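Local coordinates for OmpA family protein (PDB 7RJJ) that probably tethers the outer membrane to the cell wall by binding peptidoglycan, through the domain described here, which binds D-alanine, at residues P4-R8 and V117-D121; S11-F15 and S26-L30; L14-W20 and K66-V71; L44-H50 and C85-Y91. All coordinates share one frame; numbering follows the deposited sequence.

Contact 1: P4-R8 and V117-D121; sequences PDVIR and VPQVD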
loop_
_atom_site.group_PDB
_atom_site.type_symbol
_atom_site.label_atom_id
_atom_site.label_comp_id
_atom_site.label_asym_id
_atom_site.label_seq_id
_atom_site.Cartn_x
_atom_site.Cartn_y
_atom_site.Cartn_z
ATOM N N PRO A 4 -1.512 -6.514 -22.397
ATOM C CA PRO A 4 -1.479 -5.341 -21.518
ATOM C C PRO A 4 -2.265 -5.610 -20.226
ATOM O O PRO A 4 -3.363 -5.099 -20.084
ATOM C CB PRO A 4 -2.149 -4.264 -22.375
ATOM C CG PRO A 4 -3.233 -5.026 -23.121
ATOM C CD PRO A 4 -2.785 -6.478 -23.131
ATOM N N ASP A 5 -1.686 -6.408 -19.327
ATOM C CA ASP A 5 -2.377 -6.768 -18.064
ATOM C C ASP A 5 -1.928 -5.850 -16.921
ATOM O O ASP A 5 -0.788 -5.340 -16.965
ATOM C CB ASP A 5 -2.115 -8.227 -17.672
ATOM C CG ASP A 5 -2.750 -9.257 -18.591
ATOM O OD1 ASP A 5 -3.312 -8.860 -19.637
ATOM O OD2 ASP A 5 -2.682 -10.455 -18.251
ATOM N N VAL A 6 -2.834 -5.611 -15.973
ATOM C CA VAL A 6 -2.483 -4.881 -14.720
ATOM C C VAL A 6 -1.451 -5.750 -13.999
ATOM O O VAL A 6 -1.561 -6.982 -14.088
ATOM C CB VAL A 6 -3.729 -4.625 -13.854
ATOM C CG1 VAL A 6 -3.388 -4.201 -12.432
ATOM C CG2 VAL A 6 -4.654 -3.617 -14.516
ATOM N N ILE A 7 -0.443 -5.134 -13.391
ATOM C CA ILE A 7 0.605 -5.905 -12.659
ATOM C C ILE A 7 0.350 -5.708 -11.165
ATOM O O ILE A 7 0.322 -4.564 -10.730
ATOM C CB ILE A 7 2.022 -5.450 -13.066
ATOM C CG1 ILE A 7 2.248 -5.559 -14.576
ATOM C CG2 ILE A 7 3.091 -6.196 -12.276
ATOM C CD1 ILE A 7 2.028 -6.942 -15.142
ATOM N N ARG A 8 0.154 -6.792 -10.420
ATOM C CA ARG A 8 -0.074 -6.660 -8.955
ATOM C C ARG A 8 1.243 -6.956 -8.244
ATOM O O ARG A 8 1.829 -8.016 -8.518
ATOM C CB ARG A 8 -1.227 -7.567 -8.517
ATOM C CG ARG A 8 -2.555 -7.095 -9.085
ATOM C CD ARG A 8 -3.738 -8.016 -8.906
ATOM N NE ARG A 8 -4.897 -7.351 -9.497
ATOM C CZ ARG A 8 -5.178 -7.307 -10.798
ATOM N NH1 ARG A 8 -6.259 -6.661 -11.210
ATOM N NH2 ARG A 8 -4.384 -7.891 -11.682
ATOM N N VAL A 117 -1.102 0.014 -13.575
ATOM C CA VAL A 117 -2.169 0.032 -14.613
ATOM C C VAL A 117 -1.637 0.746 -15.850
ATOM O O VAL A 117 -1.317 1.927 -15.806
ATOM C CB VAL A 117 -3.439 0.699 -14.055
ATOM C CG1 VAL A 117 -4.562 0.690 -15.066
ATOM C CG2 VAL A 117 -3.874 0.050 -12.745
ATOM N N PRO A 118 -1.472 0.034 -16.979
ATOM C CA PRO A 118 -0.940 0.655 -18.192
ATOM C C PRO A 118 -1.926 1.515 -19.002
ATOM O O PRO A 118 -1.456 2.425 -19.681
ATOM C CB PRO A 118 -0.506 -0.565 -19.022
ATOM C CG PRO A 118 -1.451 -1.667 -18.594
ATOM C CD PRO A 118 -1.721 -1.406 -17.128
ATOM N N GLN A 119 -3.238 1.263 -18.884
ATOM C CA GLN A 119 -4.239 1.988 -19.726
ATOM C C GLN A 119 -4.378 3.461 -19.319
ATOM O O GLN A 119 -4.922 4.232 -20.128
ATOM C CB GLN A 119 -5.626 1.341 -19.653
ATOM C CG GLN A 119 -5.662 -0.136 -20.024
ATOM C CD GLN A 119 -5.208 -1.058 -18.919
ATOM O OE1 GLN A 119 -4.953 -0.649 -17.786
ATOM N NE2 GLN A 119 -5.141 -2.338 -19.235
ATOM N N VAL A 120 -3.915 3.840 -18.128
ATOM C CA VAL A 120 -4.053 5.248 -17.648
ATOM C C VAL A 120 -2.685 5.939 -17.736
ATOM O O VAL A 120 -1.701 5.375 -17.224
ATOM C CB VAL A 120 -4.626 5.278 -16.217
ATOM C CG1 VAL A 120 -4.658 6.684 -15.636
ATOM C CG2 VAL A 120 -6.008 4.640 -16.149
ATOM N N ASP A 121 -2.606 7.081 -18.432
ATOM C CA ASP A 121 -1.305 7.805 -18.512
ATOM C C ASP A 121 -1.124 8.450 -17.134
ATOM O O ASP A 121 -2.149 8.812 -16.504
ATOM C CB ASP A 121 -1.245 8.729 -19.735
ATOM C CG ASP A 121 0.148 9.256 -20.068
ATOM O OD1 ASP A 121 0.922 9.520 -19.132
ATOM O OD2 ASP A 121 0.470 9.351 -21.271
HETATM O O HOH W 1 -5.543 -5.584 -18.517
#

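Contact 2: S11-F15 and S26-L30; sequences SMSLF and STKRL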
loop_
_atom_site.group_PDB
_atom_site.type_symbol
_atom_site.label_atom_id
_atom_site.label_comp_id
_atom_site.label_asym_id
_atom_site.label_seq_id
_atom_site.Cartn_x
_atom_site.Cartn_y
_atom_site.Cartn_z
ATOM N N SER A 11 1.921 -7.966 -1.613
ATOM C CA SER A 11 1.385 -7.191 -0.463
ATOM C C SER A 11 2.528 -6.816 0.475
ATOM O O SER A 11 3.499 -7.562 0.577
ATOM C CB SER A 11 0.355 -8.004 0.282
ATOM O OG SER A 11 -0.267 -7.214 1.284
HETATM N N MSE A 12 2.379 -5.697 1.191
HETATM C CA MSE A 12 3.393 -5.218 2.121
HETATM C C MSE A 12 2.745 -4.894 3.468
HETATM O O MSE A 12 2.098 -3.858 3.614
HETATM C CB MSE A 12 4.092 -3.971 1.558
HETATM C CG MSE A 12 5.049 -4.243 0.402
HETATM SE SE MSE A 12 5.927 -2.584 -0.210
HETATM C CE MSE A 12 4.367 -1.490 -0.635
ATOM N N SER A 13 2.898 -5.809 4.437
ATOM C CA SER A 13 2.375 -5.640 5.784
ATOM C C SER A 13 3.407 -4.856 6.608
ATOM O O SER A 13 4.200 -5.501 7.349
ATOM C CB SER A 13 2.062 -6.991 6.385
ATOM O OG SER A 13 1.133 -7.694 5.561
ATOM N N LEU A 14 3.348 -3.526 6.536
ATOM C CA LEU A 14 4.374 -2.618 7.125
ATOM C C LEU A 14 3.812 -1.778 8.273
ATOM O O LEU A 14 4.431 -0.720 8.547
ATOM C CB LEU A 14 4.839 -1.637 6.034
ATOM C CG LEU A 14 5.207 -2.221 4.674
ATOM C CD1 LEU A 14 5.536 -1.101 3.687
ATOM C CD2 LEU A 14 6.358 -3.195 4.782
ATOM N N PHE A 15 2.749 -2.212 8.956
ATOM C CA PHE A 15 2.146 -1.278 9.945
ATOM C C PHE A 15 1.699 -1.940 11.249
ATOM O O PHE A 15 1.116 -3.051 11.221
ATOM C CB PHE A 15 0.897 -0.628 9.338
ATOM C CG PHE A 15 1.142 0.006 8.000
ATOM C CD1 PHE A 15 1.710 1.269 7.913
ATOM C CD2 PHE A 15 0.859 -0.679 6.830
ATOM C CE1 PHE A 15 1.975 1.838 6.681
ATOM C CE2 PHE A 15 1.131 -0.112 5.601
ATOM C CZ PHE A 15 1.679 1.151 5.529
ATOM N N SER A 26 10.972 -2.055 7.292
ATOM C CA SER A 26 10.102 -2.036 6.085
ATOM C C SER A 26 10.920 -1.775 4.814
ATOM O O SER A 26 10.374 -2.012 3.716
ATOM C CB SER A 26 9.018 -0.988 6.220
ATOM O OG SER A 26 8.069 -1.335 7.224
ATOM N N THR A 27 12.197 -1.401 4.953
ATOM C CA THR A 27 12.986 -0.929 3.777
ATOM C C THR A 27 13.150 -1.984 2.674
ATOM O O THR A 27 13.071 -1.610 1.507
ATOM C CB THR A 27 14.353 -0.404 4.215
ATOM O OG1 THR A 27 14.117 0.526 5.274
ATOM C CG2 THR A 27 15.114 0.244 3.080
ATOM N N LYS A 28 13.423 -3.244 3.019
ATOM C CA LYS A 28 13.655 -4.258 1.955
ATOM C C LYS A 28 12.389 -4.471 1.118
ATOM O O LYS A 28 12.539 -4.568 -0.131
ATOM C CB LYS A 28 14.156 -5.569 2.564
ATOM C CG LYS A 28 14.431 -6.669 1.551
ATOM C CD LYS A 28 15.013 -7.915 2.175
ATOM C CE LYS A 28 15.033 -9.100 1.233
ATOM N NZ LYS A 28 15.789 -8.811 -0.009
ATOM N N ARG A 29 11.211 -4.528 1.762
ATOM C CA ARG A 29 9.924 -4.734 1.031
ATOM C C ARG A 29 9.582 -3.494 0.198
ATOM O O ARG A 29 9.025 -3.653 -0.932
ATOM C CB ARG A 29 8.795 -5.069 2.012
ATOM C CG ARG A 29 8.791 -6.520 2.471
ATOM C CD ARG A 29 7.875 -6.770 3.651
ATOM N NE ARG A 29 8.392 -6.160 4.872
ATOM C CZ ARG A 29 7.864 -6.310 6.086
ATOM N NH1 ARG A 29 6.781 -7.055 6.258
ATOM N NH2 ARG A 29 8.428 -5.721 7.127
ATOM N N LEU A 30 9.912 -2.308 0.713
ATOM C CA LEU A 30 9.651 -1.057 -0.048
ATOM C C LEU A 30 10.548 -1.007 -1.283
ATOM O O LEU A 30 10.033 -0.700 -2.395
ATOM C CB LEU A 30 9.912 0.144 0.861
ATOM C CG LEU A 30 8.887 0.356 1.968
ATOM C CD1 LEU A 30 9.405 1.363 2.990
ATOM C CD2 LEU A 30 7.551 0.794 1.389
HETATM O O HOH W 2 4.982 -7.932 4.081
#

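Contact 3: L14-W20 and K66-V71; sequences LFDTGKW and KRAESV. With DAL (D-alanine), chain C.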
loop_
_atom_site.group_PDB
_atom_site.type_symbol
_atom_site.label_atom_id
_atom_site.label_comp_id
_atom_site.label_asym_id
_atom_site.label_seq_id
_atom_site.Cartn_x
_atom_site.Cartn_y
_atom_site.Cartn_z
ATOM N N LEU A 14 3.348 -3.526 6.536
ATOM C CA LEU A 14 4.374 -2.618 7.125
ATOM C C LEU A 14 3.812 -1.778 8.273
ATOM O O LEU A 14 4.431 -0.720 8.547
ATOM C CB LEU A 14 4.839 -1.637 6.034
ATOM C CG LEU A 14 5.207 -2.221 4.674
ATOM C CD1 LEU A 14 5.536 -1.101 3.687
ATOM C CD2 LEU A 14 6.358 -3.195 4.782
ATOM N N PHE A 15 2.749 -2.212 8.956
ATOM C CA PHE A 15 2.146 -1.278 9.945
ATOM C C PHE A 15 1.699 -1.940 11.249
ATOM O O PHE A 15 1.116 -3.051 11.221
ATOM C CB PHE A 15 0.897 -0.628 9.338
ATOM C CG PHE A 15 1.142 0.006 8.000
ATOM C CD1 PHE A 15 1.710 1.269 7.913
ATOM C CD2 PHE A 15 0.859 -0.679 6.830
ATOM C CE1 PHE A 15 1.975 1.838 6.681
ATOM C CE2 PHE A 15 1.131 -0.112 5.601
ATOM C CZ PHE A 15 1.679 1.151 5.529
ATOM N N ASP A 16 1.971 -1.223 12.354
ATOM C CA ASP A 16 1.511 -1.604 13.712
ATOM C C ASP A 16 0.099 -1.039 13.884
ATOM O O ASP A 16 -0.290 -0.135 13.081
ATOM C CB ASP A 16 2.442 -1.083 14.812
ATOM C CG ASP A 16 3.825 -1.767 14.868
ATOM O OD1 ASP A 16 3.948 -2.969 14.578
ATOM O OD2 ASP A 16 4.796 -1.022 15.128
ATOM N N THR A 17 -0.626 -1.565 14.874
ATOM C CA THR A 17 -2.022 -1.170 15.192
ATOM C C THR A 17 -2.165 0.356 15.230
ATOM O O THR A 17 -1.298 1.010 15.829
ATOM C CB THR A 17 -2.459 -1.789 16.525
ATOM O OG1 THR A 17 -2.331 -3.204 16.386
ATOM C CG2 THR A 17 -3.872 -1.418 16.922
ATOM N N GLY A 18 -3.188 0.878 14.540
ATOM C CA GLY A 18 -3.570 2.307 14.525
ATOM C C GLY A 18 -2.493 3.238 13.997
ATOM O O GLY A 18 -2.709 4.467 14.076
ATOM N N LYS A 19 -1.394 2.693 13.473
ATOM C CA LYS A 19 -0.278 3.518 12.934
ATOM C C LYS A 19 -0.305 3.498 11.405
ATOM O O LYS A 19 -0.747 2.494 10.837
ATOM C CB LYS A 19 1.084 2.982 13.390
ATOM C CG LYS A 19 1.356 3.026 14.888
ATOM C CD LYS A 19 1.505 4.422 15.438
ATOM C CE LYS A 19 1.825 4.441 16.919
ATOM N NZ LYS A 19 3.103 3.749 17.212
ATOM N N TRP A 20 0.178 4.578 10.788
ATOM C CA TRP A 20 0.261 4.692 9.312
ATOM C C TRP A 20 1.719 4.951 8.929
ATOM O O TRP A 20 2.010 4.964 7.728
ATOM C CB TRP A 20 -0.697 5.767 8.773
ATOM C CG TRP A 20 -0.478 7.144 9.322
ATOM C CD1 TRP A 20 0.350 8.115 8.830
ATOM C CD2 TRP A 20 -1.124 7.717 10.471
ATOM N NE1 TRP A 20 0.283 9.240 9.609
ATOM C CE2 TRP A 20 -0.624 9.031 10.614
ATOM C CE3 TRP A 20 -2.063 7.246 11.396
ATOM C CZ2 TRP A 20 -1.041 9.876 11.642
ATOM C CZ3 TRP A 20 -2.471 8.079 12.414
ATOM C CH2 TRP A 20 -1.965 9.377 12.534
ATOM N N LYS A 66 -4.425 6.679 4.902
ATOM C CA LYS A 66 -3.150 7.281 5.384
ATOM C C LYS A 66 -1.993 6.306 5.123
ATOM O O LYS A 66 -0.873 6.768 4.847
ATOM C CB LYS A 66 -3.222 7.680 6.862
ATOM C CG LYS A 66 -4.143 8.856 7.169
ATOM C CD LYS A 66 -3.962 9.431 8.558
ATOM C CE LYS A 66 -4.771 10.687 8.783
ATOM N NZ LYS A 66 -4.565 11.247 10.141
ATOM N N ARG A 67 -2.268 5.003 5.155
ATOM C CA ARG A 67 -1.204 3.993 4.926
ATOM C C ARG A 67 -0.785 4.045 3.459
ATOM O O ARG A 67 0.416 3.936 3.191
ATOM C CB ARG A 67 -1.696 2.601 5.323
ATOM C CG ARG A 67 -1.764 2.419 6.835
ATOM C CD ARG A 67 -2.431 1.139 7.287
ATOM N NE ARG A 67 -2.180 1.012 8.720
ATOM C CZ ARG A 67 -2.773 0.158 9.551
ATOM N NH1 ARG A 67 -3.706 -0.682 9.118
ATOM N NH2 ARG A 67 -2.412 0.162 10.823
ATOM N N ALA A 68 -1.763 4.166 2.565
ATOM C CA ALA A 68 -1.455 4.263 1.122
ATOM C C ALA A 68 -0.657 5.552 0.898
ATOM O O ALA A 68 0.334 5.502 0.183
ATOM C CB ALA A 68 -2.730 4.243 0.319
ATOM N N GLU A 69 -1.005 6.622 1.609
ATOM C CA GLU A 69 -0.264 7.908 1.448
ATOM C C GLU A 69 1.177 7.774 1.973
ATOM O O GLU A 69 2.062 8.388 1.359
ATOM C CB GLU A 69 -1.010 9.046 2.134
ATOM C CG GLU A 69 -2.316 9.388 1.442
ATOM C CD GLU A 69 -3.185 10.378 2.196
ATOM O OE1 GLU A 69 -2.875 10.666 3.368
ATOM O OE2 GLU A 69 -4.182 10.841 1.618
ATOM N N SER A 70 1.399 7.039 3.069
ATOM C CA SER A 70 2.779 6.856 3.610
ATOM C C SER A 70 3.658 6.151 2.565
ATOM O O SER A 70 4.818 6.563 2.393
ATOM C CB SER A 70 2.790 6.099 4.916
ATOM O OG SER A 70 2.198 6.855 5.963
ATOM N N VAL A 71 3.131 5.098 1.933
ATOM C CA VAL A 71 3.870 4.337 0.881
ATOM C C VAL A 71 4.054 5.240 -0.342
ATOM O O VAL A 71 5.186 5.304 -0.841
ATOM C CB VAL A 71 3.162 3.009 0.557
ATOM C CG1 VAL A 71 3.753 2.314 -0.653
ATOM C CG2 VAL A 71 3.180 2.074 1.754
HETATM N N DAL C . -7.804 -1.722 12.704
HETATM C CA DAL C . -6.506 -1.423 13.382
HETATM C CB DAL C . -6.627 -0.153 14.185
HETATM C C DAL C . -5.381 -1.334 12.342
HETATM O O DAL C . -4.303 -0.814 12.624
HETATM O OXT DAL C . -5.506 -1.798 11.205
#

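Contact 4: L44-H50 and C85-Y91; sequences LIVVAGH and CFAVQGY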
loop_
_atom_site.group_PDB
_atom_site.type_symbol
_atom_site.label_atom_id
_atom_site.label_comp_id
_atom_site.label_asym_id
_atom_site.label_seq_id
_atom_site.Cartn_x
_atom_site.Cartn_y
_atom_site.Cartn_z
ATOM N N LEU A 44 0.234 3.881 -14.302
ATOM C CA LEU A 44 -0.426 4.400 -13.078
ATOM C C LEU A 44 -0.114 3.442 -11.920
ATOM O O LEU A 44 -0.321 2.212 -12.091
ATOM C CB LEU A 44 -1.939 4.499 -13.282
ATOM C CG LEU A 44 -2.727 4.996 -12.071
ATOM C CD1 LEU A 44 -2.413 6.458 -11.778
ATOM C CD2 LEU A 44 -4.226 4.807 -12.277
ATOM N N ILE A 45 0.324 3.993 -10.791
ATOM C CA ILE A 45 0.675 3.212 -9.569
ATOM C C ILE A 45 -0.520 3.340 -8.635
ATOM O O ILE A 45 -0.675 4.414 -8.012
ATOM C CB ILE A 45 1.983 3.713 -8.921
ATOM C CG1 ILE A 45 3.126 3.828 -9.934
ATOM C CG2 ILE A 45 2.380 2.843 -7.733
ATOM C CD1 ILE A 45 4.317 4.577 -9.412
ATOM N N VAL A 46 -1.371 2.320 -8.604
ATOM C CA VAL A 46 -2.545 2.391 -7.701
ATOM C C VAL A 46 -2.083 1.844 -6.352
ATOM O O VAL A 46 -1.707 0.663 -6.285
ATOM C CB VAL A 46 -3.770 1.650 -8.266
ATOM C CG1 VAL A 46 -4.903 1.570 -7.247
ATOM C CG2 VAL A 46 -4.245 2.267 -9.570
ATOM N N VAL A 47 -2.098 2.689 -5.331
ATOM C CA VAL A 47 -1.610 2.311 -3.975
ATOM C C VAL A 47 -2.836 2.166 -3.067
ATOM O O VAL A 47 -3.498 3.182 -2.810
ATOM C CB VAL A 47 -0.611 3.352 -3.436
ATOM C CG1 VAL A 47 0.038 2.859 -2.150
ATOM C CG2 VAL A 47 0.459 3.693 -4.457
ATOM N N ALA A 48 -3.140 0.939 -2.648
ATOM C CA ALA A 48 -4.352 0.649 -1.850
ATOM C C ALA A 48 -3.976 0.249 -0.425
ATOM O O ALA A 48 -3.162 -0.703 -0.251
ATOM C CB ALA A 48 -5.161 -0.429 -2.522
ATOM N N GLY A 49 -4.521 0.982 0.546
ATOM C CA GLY A 49 -4.278 0.680 1.969
ATOM C C GLY A 49 -5.367 -0.205 2.543
ATOM O O GLY A 49 -6.534 -0.166 2.056
ATOM N N HIS A 50 -5.013 -0.951 3.592
ATOM C CA HIS A 50 -5.944 -1.891 4.252
ATOM C C HIS A 50 -5.721 -1.843 5.763
ATOM O O HIS A 50 -4.663 -1.333 6.208
ATOM C CB HIS A 50 -5.707 -3.312 3.743
ATOM C CG HIS A 50 -5.911 -3.491 2.277
ATOM N ND1 HIS A 50 -7.087 -3.986 1.764
ATOM C CD2 HIS A 50 -5.083 -3.300 1.228
ATOM C CE1 HIS A 50 -6.999 -4.068 0.452
ATOM N NE2 HIS A 50 -5.774 -3.644 0.087
ATOM N N CYS A 85 2.442 9.962 -10.804
ATOM C CA CYS A 85 2.313 8.511 -11.132
ATOM C C CYS A 85 1.308 7.801 -10.220
ATOM O O CYS A 85 0.803 6.730 -10.620
ATOM C CB CYS A 85 3.636 7.780 -10.937
ATOM S SG CYS A 85 4.972 8.393 -11.989
ATOM N N PHE A 86 1.030 8.376 -9.049
ATOM C CA PHE A 86 0.242 7.661 -8.014
ATOM C C PHE A 86 -1.245 8.025 -7.958
ATOM O O PHE A 86 -1.657 9.160 -8.279
ATOM C CB PHE A 86 0.830 7.972 -6.640
ATOM C CG PHE A 86 2.303 7.681 -6.526
ATOM C CD1 PHE A 86 2.745 6.421 -6.179
ATOM C CD2 PHE A 86 3.249 8.665 -6.789
ATOM C CE1 PHE A 86 4.101 6.144 -6.085
ATOM C CE2 PHE A 86 4.604 8.385 -6.696
ATOM C CZ PHE A 86 5.023 7.125 -6.338
ATOM N N ALA A 87 -2.026 7.015 -7.557
ATOM C CA ALA A 87 -3.464 7.149 -7.241
ATOM C C ALA A 87 -3.661 6.375 -5.938
ATOM O O ALA A 87 -3.281 5.168 -5.911
ATOM C CB ALA A 87 -4.335 6.656 -8.366
ATOM N N VAL A 88 -4.103 7.050 -4.869
ATOM C CA VAL A 88 -4.210 6.327 -3.567
ATOM C C VAL A 88 -5.664 5.964 -3.289
ATOM O O VAL A 88 -6.565 6.775 -3.532
ATOM C CB VAL A 88 -3.531 7.057 -2.387
ATOM C CG1 VAL A 88 -2.034 7.245 -2.635
ATOM C CG2 VAL A 88 -4.177 8.358 -2.023
ATOM N N GLN A 89 -5.834 4.767 -2.730
ATOM C CA GLN A 89 -7.139 4.119 -2.483
ATOM C C GLN A 89 -7.154 3.530 -1.078
ATOM O O GLN A 89 -6.079 3.174 -0.590
ATOM C CB GLN A 89 -7.286 2.989 -3.504
ATOM C CG GLN A 89 -8.569 2.186 -3.404
ATOM C CD GLN A 89 -8.599 1.075 -4.430
ATOM O OE1 GLN A 89 -7.578 0.678 -4.982
ATOM N NE2 GLN A 89 -9.777 0.527 -4.663
ATOM N N GLY A 90 -8.323 3.496 -0.447
ATOM C CA GLY A 90 -8.436 2.859 0.874
ATOM C C GLY A 90 -9.554 1.841 0.854
ATOM O O GLY A 90 -10.607 2.161 0.312
ATOM N N TYR A 91 -9.285 0.634 1.334
ATOM C CA TYR A 91 -10.319 -0.424 1.454
ATOM C C TYR A 91 -10.750 -0.587 2.911
ATOM O O TYR A 91 -11.634 -1.421 3.182
ATOM C CB TYR A 91 -9.799 -1.773 0.966
ATOM C CG TYR A 91 -9.805 -1.938 -0.525
ATOM C CD1 TYR A 91 -10.934 -2.394 -1.181
ATOM C CD2 TYR A 91 -8.689 -1.640 -1.282
ATOM C CE1 TYR A 91 -10.948 -2.553 -2.556
ATOM C CE2 TYR A 91 -8.691 -1.794 -2.655
ATOM C CZ TYR A 91 -9.817 -2.270 -3.291
ATOM O OH TYR A 91 -9.818 -2.427 -4.649
#

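Contact 1: P4-R8 and V117-D121
The carbonyl oxygen of Pro4 takes a hydrogen bond from a water at 2.7 Å, and the same water bridges to the side-chain amide of Gln119 by accepting a weak bond of 3.3 Å from NE2. The amide also approaches directly, with NE2 of Gln119 3.4 Å from Pro4 O, but the angle is too poor for a hydrogen bond, and the water carries the link. Gln119 is bent at its second torsion (chi2 80°), and its amide reaches out to Pro4.

The rest is van der Waals packing. Val6 and Val117, whose CA atoms are 4.9 Å apart, hold their side chains alongside one another and pointing the same way, and they touch through single branches, CG2 of Val6 to CG2 of Val117 at 4.1 Å. In both valines this branch stands beside the backbone N. Next to them the ring of Pro118 leans on the other backbone, its CD 4.0 Å from Asp5 O and 4.3 Å from Val6 CA.

The pairing continues the sheet at its outer margin: Ile7 is hydrogen-bonded through its backbone to Leu116, and Val117 to Leu44. Beyond Val117 the chain turns a corner at residues 118-120, so regular pairing ends here. With 216 Å² buried and no direct hydrogen bond between the two segments, the chain ends are joined at the surface by modest van der Waals packing and one water bridge with a weak leg, consistent with the neighbouring strand hydrogen bonds, rather than this contact, providing most of the hold.

Contact 2: S11-F15 and S26-L30
The guanidinium group of Arg29 has the methyl CD2 of Leu14 over one face, 3.6 Å above the plane and displaced toward the rim, while a water lies at its edge in the plane. That water accepts from Arg29 NH1 and from the backbone N of Ser13, each at 3.0 Å, so it bridges helix and loop. The Ser13 carbonyl oxygen approaches NH1 obliquely, and NH2 is hydrogen-bonded to Gly25 O, just before residues 26-30. A bend at chi3 (-70°) turns the group back over Leu14, whose side chain slides past that of Arg29 in the opposite direction. The ring of Phe15 carries Leu14 CB on one face, off-centre.

Away from the guanidinium the packing is mainly apolar. Leu14 CD1 meets CD2 of Leu30 at 3.6 Å, the two side chains crossing at a slant. Met12, present as selenomethionine, has an extended chi2 that carries SE to 4.1 Å from Leu30 CD2 and into close contact with a carbonyl oxygen, Arg29 O, at 3.4 Å. Ser26 OG rests 3.5 Å from Leu14 CB but spends its polarity on Lys23 O.

Ser13 centres an inverse gamma turn, and the loop so shaped covers the first turn of helix 27-38. Leu14 splits its two methyls between consecutive helix residues, CD2 on Arg29 and CD1 on Leu30; the charged group is held by Gly25 O, through NH2, and by a water, consistent with its place where buried packing gives way to solvent.

Contact 3: L14-W20 and K66-V71
A type II beta turn from Asp16 to Lys19 and the helix 57-77 together form one side of the D-alanine pocket of this OmpA-like domain. Hydrogen bonds centre on Arg67. Its NE and NH2 grip one atom side-on, Lys19 O, at 3.0 Å and 2.9 Å; the oxygen lies in the guanidinium plane and both donors lie in its carbonyl plane, which fixes the rotation of the group. NH2 and NH1 also reach the ligand carboxylate, NH2 to O at 2.8 Å and NH1 to OXT at 3.0 Å, and NH1 has His50 O as a further acceptor. Gly18 N, at the turn, donates to the same ligand O at 2.8 Å. Asp52, Val54 and Asn60 supply further bonds to D-alanine. Further back, Ser70 OG donates to Trp20 O at 2.6 Å, from above the carbonyl plane.

A CH-pi contact holds the arginine stem: extended from CG to NE, it runs across a face of Phe15, with CG 3.7 Å from the ring centroid and almost on its normal. Ring and guanidinium planes are 23° apart. Val71 CG2 closes on the edge of this ring.

The cation-pi contact lies at the exposed end. Trp20, its CG set between backbone N and carbonyl carbon (chi1 58°), lies alongside the extended Lys66; CD of the lysine sits over the indole, and NZ stands 4.3 Å from the six-membered ring centroid, 22° off the normal.

Contact 4: L44-H50 and C85-Y91
Ile45 and Phe86 lie side by side and point the same way from neighbouring parallel strands. The end of Ile45 turns across the phenyl ring, CD1 standing 4.2 Å from its centroid and 29° off the normal, an off-centre CH-pi contact, and the same methyl presses on Cys85 CB at 3.6 Å. Val47 meets this ring differently: its CG2 comes to the edge, 4.0 Å from Phe86 CD1. Ile45, Val47, Phe86 and Val88 all point to this face of the sheet.

On the other face Gln89, extended beyond a CG placed anti to the backbone N, reaches over the neighbouring strand and puts OE1 3.6 Å from Val46 CG1, with Ala48 CB also against it. Leu44 CD1 packs on Ala87 CB at 3.9 Å. Past the last bridge, the rings of His50 and Tyr91 are nearly parallel, with their planes 2° apart, but slid so far that they barely overlap, with centroids 5.0 Å apart. Ala48 CB touches the tyrosine edge in plane, 3.8 Å from CE2.

Six backbone hydrogen bonds set this register, from Ile45 N to Cys85 O through Tyr91 N to Gly49 O; Val47 N to Ala87 O, at 2.8 Å, runs nearly straight. The short strand axes lie 22° from parallel. Strands 43-49 and 86-90 are the two arms of a beta-alpha-beta unit whose helix 57-77 covers the Val47 and Phe86 face through Ala68, Arg72 and Met75. Strand 112-117 pairs with the far edge of 43-49, and a disulfide ties Cys85 to Cys123.

How the contacts relate
Contact 1 is a surface contact at one end of the domain and contact 3 lies on the opposite side of its centre, beside the ligand; contact 2 is buried, contacts 3 and 4 partly so. Contacts 1 and 4 reach the same sheet, joined by a backbone hydrogen bond from Val117 to Leu44, yet one relies on a water bridge and light packing, the other on regular parallel pairing. Contacts 2 and 3 share Leu14 and Phe15, so one loop packs against two helices: mostly apolar on helix 27-38, strongly polar on helix 57-77. Contact 3 meets contact 4 where Arg67 bonds His50 O and Ala68 rests on the strands, linking sheet to pocket.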